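Local coordinates for bromodomain factor 2 protein (Trypanosoma cruzi, PDB 6NIM) that probably recognises acetylated lysines, as in histone tails, through its bromodomain, at residues A[29-34]-A[94-99]; A[46-51]-A[80-85]. All coordinates share one frame; numbering follows the deposited sequence.

Both contacts tie the long ZA loop of the bromodomain to its helical bundle. Contact 1 fixes the start of that loop (29-34) against helix 92-110, and contact 2 fixes its last part (46-51) against helix 69-86. Their centres lie about 12 Å apart, and they touch: CE of Met-31, in the loop, is 3.6 Å from CB of Ala-83, and between the two helices CE1 of His-94 is 3.2 Å from O of Leu-84. The acetyl-lysine pocket of a bromodomain opens between the ZA loop and the BC loop, here 87-91, which joins these helices. The contacts hold the first and last parts of the ZA loop, one on each of those helices.

Contact 1 (A[29-34]-A[94-99]); sequences LKMFHH and HQQALS. With SO4 (sulfate ion), chain D.
Leu-29 and Gln-96 join the beginning of the bromodomain ZA loop to helix 92-110, the last helix of the left-handed four-helix bundle. The glutamine leaves its helix with CG anti to the backbone N (chi1 -167°) and stays extended, which carries its amide across to the loop. There OE1 accepts the backbone N-H of Leu-29 at 3.1 Å, in the carbonyl plane on a lone pair and nearly straight (162°). The other end of the amide, NE2, is bonded to OD1 of Asp-27, whose carboxylate also takes the backbone N-H groups of Met-31 and Phe-32. With both ends held, the amide is fixed against flipping.

Apolar groups line this polar link. CG of Leu-29 lies 3.4 Å from OE1 of Gln-96, while Met-31 passes alongside in the opposite direction, its CG 3.6 Å from NE2 of the same glutamine. That methionine CG also sits over one face of the Phe-32 ring, 3.8 Å above its plane. The Phe-32 ring and the Gln-96 amide are inclined by 56°. Farther along the ring, CZ approaches CA of Ala-97 at 4.3 Å from the edge. Phe-32 is buried between this helix and helix 69-86, against Met-79 and Ala-83.

At the C-terminal end of segment 29-34, His-33 stacks on Trp-24 and is bonded through NE2 to that residue's carbonyl O. Its other nitrogen faces a sulfate, probably taken from the crystallisation liquor. As both ring nitrogens donate, the ring is probably positively charged. ND1 of His-33 meets sulfate O2 at 2.7 Å, the shortest of these contacts, and NE2 of His-34 adds a weak bond to that oxygen at 3.2 Å.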
ATOM      1  N   LEU A  29      16.622  -9.111  12.994  1.00 22.38           N
ATOM      2  CA  LEU A  29      15.769  -9.049  14.208  1.00 22.71           C
ATOM      3  C   LEU A  29      14.715 -10.169  14.204  1.00 22.27           C
ATOM      4  O   LEU A  29      14.052 -10.350  15.217  1.00 21.84           O
ATOM      5  CB  LEU A  29      15.154  -7.655  14.303  1.00 23.13           C
ATOM      6  CG  LEU A  29      16.150  -6.541  14.612  1.00 24.44           C
ATOM      7  CD1 LEU A  29      15.498  -5.171  14.447  1.00 23.60           C
ATOM      8  CD2 LEU A  29      16.704  -6.690  16.030  1.00 26.57           C
ATOM      9  N   LYS A  30      14.533 -10.881  13.098  1.00 23.35           N
ATOM     10  CA  LYS A  30      13.464 -11.893  12.921  1.00 23.36           C
ATOM     11  C   LYS A  30      12.075 -11.274  13.168  1.00 24.49           C
ATOM     12  O   LYS A  30      11.156 -11.961  13.673  1.00 25.43           O
ATOM     13  CB  LYS A  30      13.754 -13.073  13.848  1.00 27.02           C
ATOM     14  CG  LYS A  30      15.130 -13.681  13.667  1.00 28.31           C
ATOM     15  CD  LYS A  30      15.279 -14.975  14.447  1.00 33.27           C
ATOM     16  CE  LYS A  30      16.717 -15.430  14.499  1.00 37.65           C
ATOM     17  NZ  LYS A  30      17.207 -15.796  13.154  1.00 40.96           N
ATOM     18  N   MET A  31      11.906 -10.005  12.813  1.00 21.07           N
ATOM     19  CA  MET A  31      10.683  -9.240  13.133  1.00 21.09           C
ATOM     20  C   MET A  31       9.612  -9.490  12.059  1.00 19.12           C
ATOM     21  O   MET A  31       8.456  -9.097  12.252  1.00 18.58           O
ATOM     22  CB  MET A  31      11.022  -7.748  13.232  1.00 20.82           C
ATOM     23  CG  MET A  31      11.534  -7.171  11.945  1.00 19.68           C
ATOM     24  SD  MET A  31      11.984  -5.421  12.089  1.00 19.29           S
ATOM     25  CE  MET A  31      10.360  -4.659  12.156  1.00 21.54           C
ATOM     26  N   PHE A  32       9.976 -10.152  10.960  1.00 18.67           N
ATOM     27  CA  PHE A  32       9.071 -10.423   9.817  1.00 19.33           C
ATOM     28  C   PHE A  32       8.853 -11.937   9.625  1.00 20.80           C
ATOM     29  O   PHE A  32       8.178 -12.319   8.662  1.00 18.78           O
ATOM     30  CB  PHE A  32       9.666  -9.844   8.530  1.00 18.32           C
ATOM     31  CG  PHE A  32       9.864  -8.349   8.486  1.00 18.76           C
ATOM     32  CD1 PHE A  32       8.818  -7.471   8.743  1.00 18.95           C
ATOM     33  CD2 PHE A  32      11.112  -7.824   8.175  1.00 18.61           C
ATOM     34  CE1 PHE A  32       9.010  -6.101   8.675  1.00 19.01           C
ATOM     35  CE2 PHE A  32      11.295  -6.453   8.091  1.00 19.01           C
ATOM     36  CZ  PHE A  32      10.252  -5.598   8.345  1.00 18.54           C
ATOM     37  N   HIS A  33       9.414 -12.788  10.480  1.00 20.71           N
ATOM     38  CA  HIS A  33       9.385 -14.250  10.225  1.00 21.37           C
ATOM     39  C   HIS A  33       7.969 -14.798  10.436  1.00 22.09           C
ATOM     40  O   HIS A  33       7.612 -15.745   9.730  1.00 24.99           O
ATOM     41  CB  HIS A  33      10.447 -15.011  11.033  1.00 22.12           C
ATOM     42  CG  HIS A  33      11.830 -14.883  10.506  1.00 22.07           C
ATOM     43  ND1 HIS A  33      12.894 -15.579  11.058  1.00 21.98           N
ATOM     44  CD2 HIS A  33      12.344 -14.125   9.514  1.00 22.04           C
ATOM     45  CE1 HIS A  33      14.004 -15.252  10.434  1.00 21.86           C
ATOM     46  NE2 HIS A  33      13.691 -14.372   9.467  1.00 21.85           N
ATOM     47  N   HIS A  34       7.224 -14.297  11.423  1.00 22.52           N
ATOM     48  CA  HIS A  34       5.976 -14.940  11.913  1.00 24.90           C
ATOM     49  C   HIS A  34       4.901 -13.899  12.177  1.00 23.70           C
ATOM     50  O   HIS A  34       5.217 -12.738  12.433  1.00 20.84           O
ATOM     51  CB  HIS A  34       6.285 -15.786  13.158  1.00 25.39           C
ATOM     52  CG  HIS A  34       7.235 -16.896  12.857  1.00 27.26           C
ATOM     53  ND1 HIS A  34       6.865 -18.020  12.121  1.00 29.50           N
ATOM     54  CD2 HIS A  34       8.530 -17.063  13.185  1.00 28.34           C
ATOM     55  CE1 HIS A  34       7.915 -18.804  11.982  1.00 27.55           C
ATOM     56  NE2 HIS A  34       8.937 -18.253  12.642  1.00 29.20           N
ATOM     57  N   HIS A  94      11.935  -0.186  13.840  1.00 18.67           N
ATOM     58  CA  HIS A  94      11.576   0.842  12.841  1.00 17.59           C
ATOM     59  C   HIS A  94      12.717   1.018  11.834  1.00 17.55           C
ATOM     60  O   HIS A  94      12.447   1.173  10.618  1.00 16.10           O
ATOM     61  CB  HIS A  94      11.213   2.147  13.531  1.00 16.00           C
ATOM     62  CG  HIS A  94      10.738   3.212  12.589  1.00 16.71           C
ATOM     63  ND1 HIS A  94       9.398   3.477  12.411  1.00 18.10           N
ATOM     64  CD2 HIS A  94      11.405   4.116  11.837  1.00 17.52           C
ATOM     65  CE1 HIS A  94       9.242   4.467  11.576  1.00 18.11           C
ATOM     66  NE2 HIS A  94      10.473   4.896  11.199  1.00 18.29           N
ATOM     67  N   GLN A  95      13.959   0.998  12.319  1.00 16.84           N
ATOM     68  CA  GLN A  95      15.133   1.239  11.465  1.00 16.84           C
ATOM     69  C   GLN A  95      15.326   0.061  10.503  1.00 15.56           C
ATOM     70  O   GLN A  95      15.593   0.323   9.351  1.00 16.14           O
ATOM     71  CB  GLN A  95      16.407   1.455  12.276  1.00 17.54           C
ATOM     72  CG  GLN A  95      17.514   2.019  11.403  1.00 18.60           C
ATOM     73  CD  GLN A  95      18.737   2.362  12.199  1.00 18.59           C
ATOM     74  OE1 GLN A  95      19.672   1.565  12.261  1.00 20.35           O
ATOM     75  NE2 GLN A  95      18.668   3.497  12.892  1.00 17.56           N
ATOM     76  N   GLN A  96      15.183  -1.193  10.963  1.00 17.21           N
ATOM     77  CA  GLN A  96      15.293  -2.347  10.034  1.00 16.41           C
ATOM     78  C   GLN A  96      14.197  -2.247   8.963  1.00 16.57           C
ATOM     79  O   GLN A  96      14.465  -2.545   7.800  1.00 15.98           O
ATOM     80  CB  GLN A  96      15.245  -3.700  10.736  1.00 18.58           C
ATOM     81  CG  GLN A  96      15.671  -4.808   9.773  1.00 18.01           C
ATOM     82  CD  GLN A  96      15.513  -6.182  10.371  1.00 19.67           C
ATOM     83  OE1 GLN A  96      16.297  -6.600  11.216  1.00 20.79           O
ATOM     84  NE2 GLN A  96      14.509  -6.895   9.901  1.00 19.72           N
ATOM     85  N   ALA A  97      13.014  -1.799   9.349  1.00 16.52           N
ATOM     86  CA  ALA A  97      11.892  -1.657   8.401  1.00 16.31           C
ATOM     87  C   ALA A  97      12.214  -0.552   7.392  1.00 16.92           C
ATOM     88  O   ALA A  97      11.866  -0.733   6.222  1.00 17.29           O
ATOM     89  CB  ALA A  97      10.639  -1.413   9.163  1.00 16.45           C
ATOM     90  N   LEU A  98      12.886   0.524   7.799  1.00 15.84           N
ATOM     91  CA  LEU A  98      13.341   1.584   6.847  1.00 16.75           C
ATOM     92  C   LEU A  98      14.280   0.973   5.824  1.00 16.51           C
ATOM     93  O   LEU A  98      14.149   1.253   4.630  1.00 16.78           O
ATOM     94  CB  LEU A  98      14.074   2.706   7.587  1.00 17.39           C
ATOM     95  CG  LEU A  98      13.251   3.790   8.275  1.00 19.47           C
ATOM     96  CD1 LEU A  98      14.209   4.774   8.933  1.00 20.43           C
ATOM     97  CD2 LEU A  98      12.330   4.528   7.296  1.00 19.02           C
ATOM     98  N   SER A  99      15.222   0.156   6.309  1.00 15.86           N
ATOM     99  CA  SER A  99      16.223  -0.520   5.465  1.00 16.59           C
ATOM    100  C   SER A  99      15.465  -1.418   4.478  1.00 15.52           C
ATOM    101  O   SER A  99      15.737  -1.387   3.255  1.00 15.26           O
ATOM    102  CB  SER A  99      17.195  -1.279   6.327  1.00 16.46           C
ATOM    103  OG  SER A  99      17.955  -2.125   5.514  1.00 17.72           O
TER
HETATM  104  S   SO4 D 202      12.858 -18.206  13.391  1.00 56.31           S
HETATM  105  O1  SO4 D 202      12.243 -19.465  13.091  1.00 57.02           O
HETATM  106  O2  SO4 D 202      11.938 -17.142  13.084  1.00 49.11           O
HETATM  107  O3  SO4 D 202      14.068 -18.053  12.596  1.00 57.11           O
HETATM  108  O4  SO4 D 202      13.189 -18.143  14.790  1.00 52.42           O

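Contact 2 (A[46-51]-A[80-85]); sequences KVINYP and IANALE
Ile-48 lays its CG2 methyl over the side-chain amide of Asn-82, 3.6 Å from CG and almost equally far from the amide oxygen and nitrogen. CG1 stands anti to the carbonyl carbon (chi1 -62°), and this sends the longer branch along helix 69-86: CD1 comes within 3.6 Å of the backbone O of Asn-82 and 3.8 Å of OE1 of Glu-85. One isoleucine thus touches two residues almost one helical turn apart.

Beneath the methyl, the asparagine amide serves the ZA loop with both its ends. ND2 donates to the backbone O of Tyr-50 at 2.7 Å, a short bond with an N-H...O angle of 161°. The acceptor lies close to the plane of the amide, but the nitrogen stands above the Tyr-50 carbonyl plane, 44° out of it, and does not use a lone-pair direction. OD1 accepts a hydrogen bond from a water at 2.8 Å, and that water in turn accepts the backbone N-H of Tyr-50. The tyrosine backbone is therefore gripped directly at its C=O and through water at its N-H. Gln-78, one turn earlier on the helix, donates to OD1 as well and so steadies the amide.

A second water makes a similar bridge, donating at 3.1 Å both to the backbone O of Val-47 and to OE1 of Glu-85. It links the glutamate to the end of the short helix 44-47.

The contact fastens the last part of the ZA loop to one side of helix 69-86. Another side of that helix packs on helix 92-110 through Ala-83 against Ala-97 and Ile-80 against Phe-100, while Ala-119 of the second subunit touches Leu-84 and Glu-85.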
ATOM      1  N   LYS A  46      -5.132  -3.410  16.854  1.00 30.11           N
ATOM      2  CA  LYS A  46      -5.791  -2.083  16.929  1.00 31.90           C
ATOM      3  C   LYS A  46      -5.119  -1.126  15.933  1.00 31.58           C
ATOM      4  O   LYS A  46      -5.829  -0.333  15.320  1.00 36.90           O
ATOM      5  CB  LYS A  46      -5.749  -1.548  18.365  1.00 35.09           C
ATOM      6  N   VAL A  47      -3.792  -1.183  15.806  1.00 30.08           N
ATOM      7  CA  VAL A  47      -2.990  -0.242  14.969  1.00 29.63           C
ATOM      8  C   VAL A  47      -3.013  -0.738  13.516  1.00 31.31           C
ATOM      9  O   VAL A  47      -3.090   0.086  12.584  1.00 32.31           O
ATOM     10  CB  VAL A  47      -1.551  -0.157  15.514  1.00 30.81           C
ATOM     11  CG1 VAL A  47      -0.708   0.851  14.745  1.00 34.26           C
ATOM     12  CG2 VAL A  47      -1.536   0.152  17.009  1.00 32.51           C
ATOM     13  N   ILE A  48      -2.893  -2.051  13.330  1.00 27.64           N
ATOM     14  CA  ILE A  48      -2.578  -2.663  12.004  1.00 26.91           C
ATOM     15  C   ILE A  48      -3.787  -3.467  11.510  1.00 28.25           C
ATOM     16  O   ILE A  48      -4.088  -4.500  12.145  1.00 30.99           O
ATOM     17  CB  ILE A  48      -1.315  -3.530  12.149  1.00 25.81           C
ATOM     18  CG1 ILE A  48      -0.097  -2.688  12.551  1.00 23.19           C
ATOM     19  CG2 ILE A  48      -1.055  -4.327  10.878  1.00 25.56           C
ATOM     20  CD1 ILE A  48       0.183  -1.535  11.632  1.00 24.35           C
ATOM     21  N   ASN A  49      -4.379  -3.027  10.399  1.00 29.02           N
ATOM     22  CA  ASN A  49      -5.613  -3.575   9.769  1.00 34.71           C
ATOM     23  C   ASN A  49      -5.288  -4.764   8.848  1.00 32.73           C
ATOM     24  O   ASN A  49      -6.190  -5.566   8.603  1.00 30.61           O
ATOM     25  CB  ASN A  49      -6.312  -2.525   8.902  1.00 40.62           C
ATOM     26  CG  ASN A  49      -7.014  -1.457   9.716  1.00 48.33           C
ATOM     27  OD1 ASN A  49      -7.276  -1.645  10.906  1.00 54.45           O
ATOM     28  ND2 ASN A  49      -7.309  -0.331   9.084  1.00 51.06           N
ATOM     29  N   TYR A  50      -4.056  -4.847   8.335  1.00 30.14           N
ATOM     30  CA  TYR A  50      -3.653  -5.776   7.252  1.00 29.86           C
ATOM     31  C   TYR A  50      -2.369  -6.490   7.656  1.00 26.40           C
ATOM     32  O   TYR A  50      -1.326  -6.314   7.035  1.00 23.03           O
ATOM     33  CB  TYR A  50      -3.438  -5.001   5.958  1.00 33.81           C
ATOM     34  CG  TYR A  50      -4.612  -4.197   5.465  1.00 39.76           C
ATOM     35  CD1 TYR A  50      -5.843  -4.791   5.227  1.00 43.75           C
ATOM     36  CD2 TYR A  50      -4.467  -2.851   5.174  1.00 48.71           C
ATOM     37  CE1 TYR A  50      -6.910  -4.058   4.732  1.00 50.16           C
ATOM     38  CE2 TYR A  50      -5.521  -2.104   4.681  1.00 53.44           C
ATOM     39  CZ  TYR A  50      -6.745  -2.709   4.461  1.00 54.89           C
ATOM     40  OH  TYR A  50      -7.771  -1.955   3.967  1.00 62.64           O
ATOM     41  N   PRO A  51      -2.402  -7.302   8.721  1.00 26.22           N
ATOM     42  CA  PRO A  51      -1.218  -8.031   9.152  1.00 25.21           C
ATOM     43  C   PRO A  51      -0.763  -8.984   8.039  1.00 24.41           C
ATOM     44  O   PRO A  51      -1.565  -9.565   7.360  1.00 21.56           O
ATOM     45  CB  PRO A  51      -1.710  -8.781  10.392  1.00 26.24           C
ATOM     46  CG  PRO A  51      -3.183  -8.984  10.091  1.00 28.16           C
ATOM     47  CD  PRO A  51      -3.592  -7.647   9.517  1.00 29.24           C
ATOM     48  N   ILE A  80       6.191  -4.452   5.402  1.00 17.71           N
ATOM     49  CA  ILE A  80       7.196  -3.410   5.779  1.00 18.19           C
ATOM     50  C   ILE A  80       6.439  -2.181   6.296  1.00 18.25           C
ATOM     51  O   ILE A  80       6.854  -1.626   7.318  1.00 18.10           O
ATOM     52  CB  ILE A  80       8.106  -3.102   4.574  1.00 16.92           C
ATOM     53  CG1 ILE A  80       8.943  -4.341   4.196  1.00 16.82           C
ATOM     54  CG2 ILE A  80       8.976  -1.889   4.852  1.00 15.88           C
ATOM     55  CD1 ILE A  80       9.664  -4.246   2.901  1.00 15.79           C
ATOM     56  N   ALA A  81       5.393  -1.725   5.589  1.00 17.78           N
ATOM     57  CA  ALA A  81       4.598  -0.538   6.006  1.00 18.59           C
ATOM     58  C   ALA A  81       4.053  -0.763   7.419  1.00 18.99           C
ATOM     59  O   ALA A  81       4.090   0.164   8.243  1.00 18.15           O
ATOM     60  CB  ALA A  81       3.484  -0.272   4.987  1.00 17.99           C
ATOM     61  N   ASN A  82       3.591  -1.978   7.719  1.00 18.49           N
ATOM     62  CA  ASN A  82       3.022  -2.311   9.048  1.00 19.58           C
ATOM     63  C   ASN A  82       4.065  -1.981  10.122  1.00 20.00           C
ATOM     64  O   ASN A  82       3.713  -1.397  11.172  1.00 18.10           O
ATOM     65  CB  ASN A  82       2.549  -3.765   9.094  1.00 19.44           C
ATOM     66  CG  ASN A  82       1.317  -4.040   8.249  1.00 20.79           C
ATOM     67  OD1 ASN A  82       0.622  -3.126   7.804  1.00 20.14           O
ATOM     68  ND2 ASN A  82       1.017  -5.318   8.043  1.00 21.11           N
ATOM     69  N   ALA A  83       5.305  -2.392   9.881  1.00 19.08           N
ATOM     70  CA  ALA A  83       6.411  -2.272  10.852  1.00 18.15           C
ATOM     71  C   ALA A  83       6.780  -0.786  10.989  1.00 18.10           C
ATOM     72  O   ALA A  83       7.091  -0.371  12.116  1.00 19.66           O
ATOM     73  CB  ALA A  83       7.576  -3.120  10.438  1.00 17.19           C
ATOM     74  N   LEU A  84       6.769  -0.039   9.888  1.00 17.39           N
ATOM     75  CA  LEU A  84       7.072   1.422   9.915  1.00 18.73           C
ATOM     76  C   LEU A  84       5.966   2.167  10.677  1.00 19.60           C
ATOM     77  O   LEU A  84       6.312   3.086  11.464  1.00 20.25           O
ATOM     78  CB  LEU A  84       7.257   1.941   8.491  1.00 18.18           C
ATOM     79  CG  LEU A  84       8.591   1.531   7.883  1.00 17.97           C
ATOM     80  CD1 LEU A  84       8.611   1.788   6.400  1.00 17.95           C
ATOM     81  CD2 LEU A  84       9.764   2.210   8.616  1.00 17.06           C
ATOM     82  N   GLU A  85       4.704   1.753  10.533  1.00 20.28           N
ATOM     83  CA  GLU A  85       3.580   2.391  11.279  1.00 23.63           C
ATOM     84  C   GLU A  85       3.640   2.017  12.765  1.00 21.66           C
ATOM     85  O   GLU A  85       3.415   2.893  13.623  1.00 21.53           O
ATOM     86  CB  GLU A  85       2.204   1.963  10.755  1.00 27.24           C
ATOM     87  CG  GLU A  85       1.899   2.362   9.334  1.00 34.30           C
ATOM     88  CD  GLU A  85       0.691   1.629   8.737  1.00 42.37           C
ATOM     89  OE1 GLU A  85      -0.327   1.484   9.460  1.00 42.40           O
ATOM     90  OE2 GLU A  85       0.766   1.176   7.558  1.00 48.45           O
TER
HETATM   91  O   HOH W   1      -3.050  -0.025   9.490  1.00 42.28           O
HETATM   92  O   HOH W   2      -2.152  -2.565   8.091  1.00 26.63           O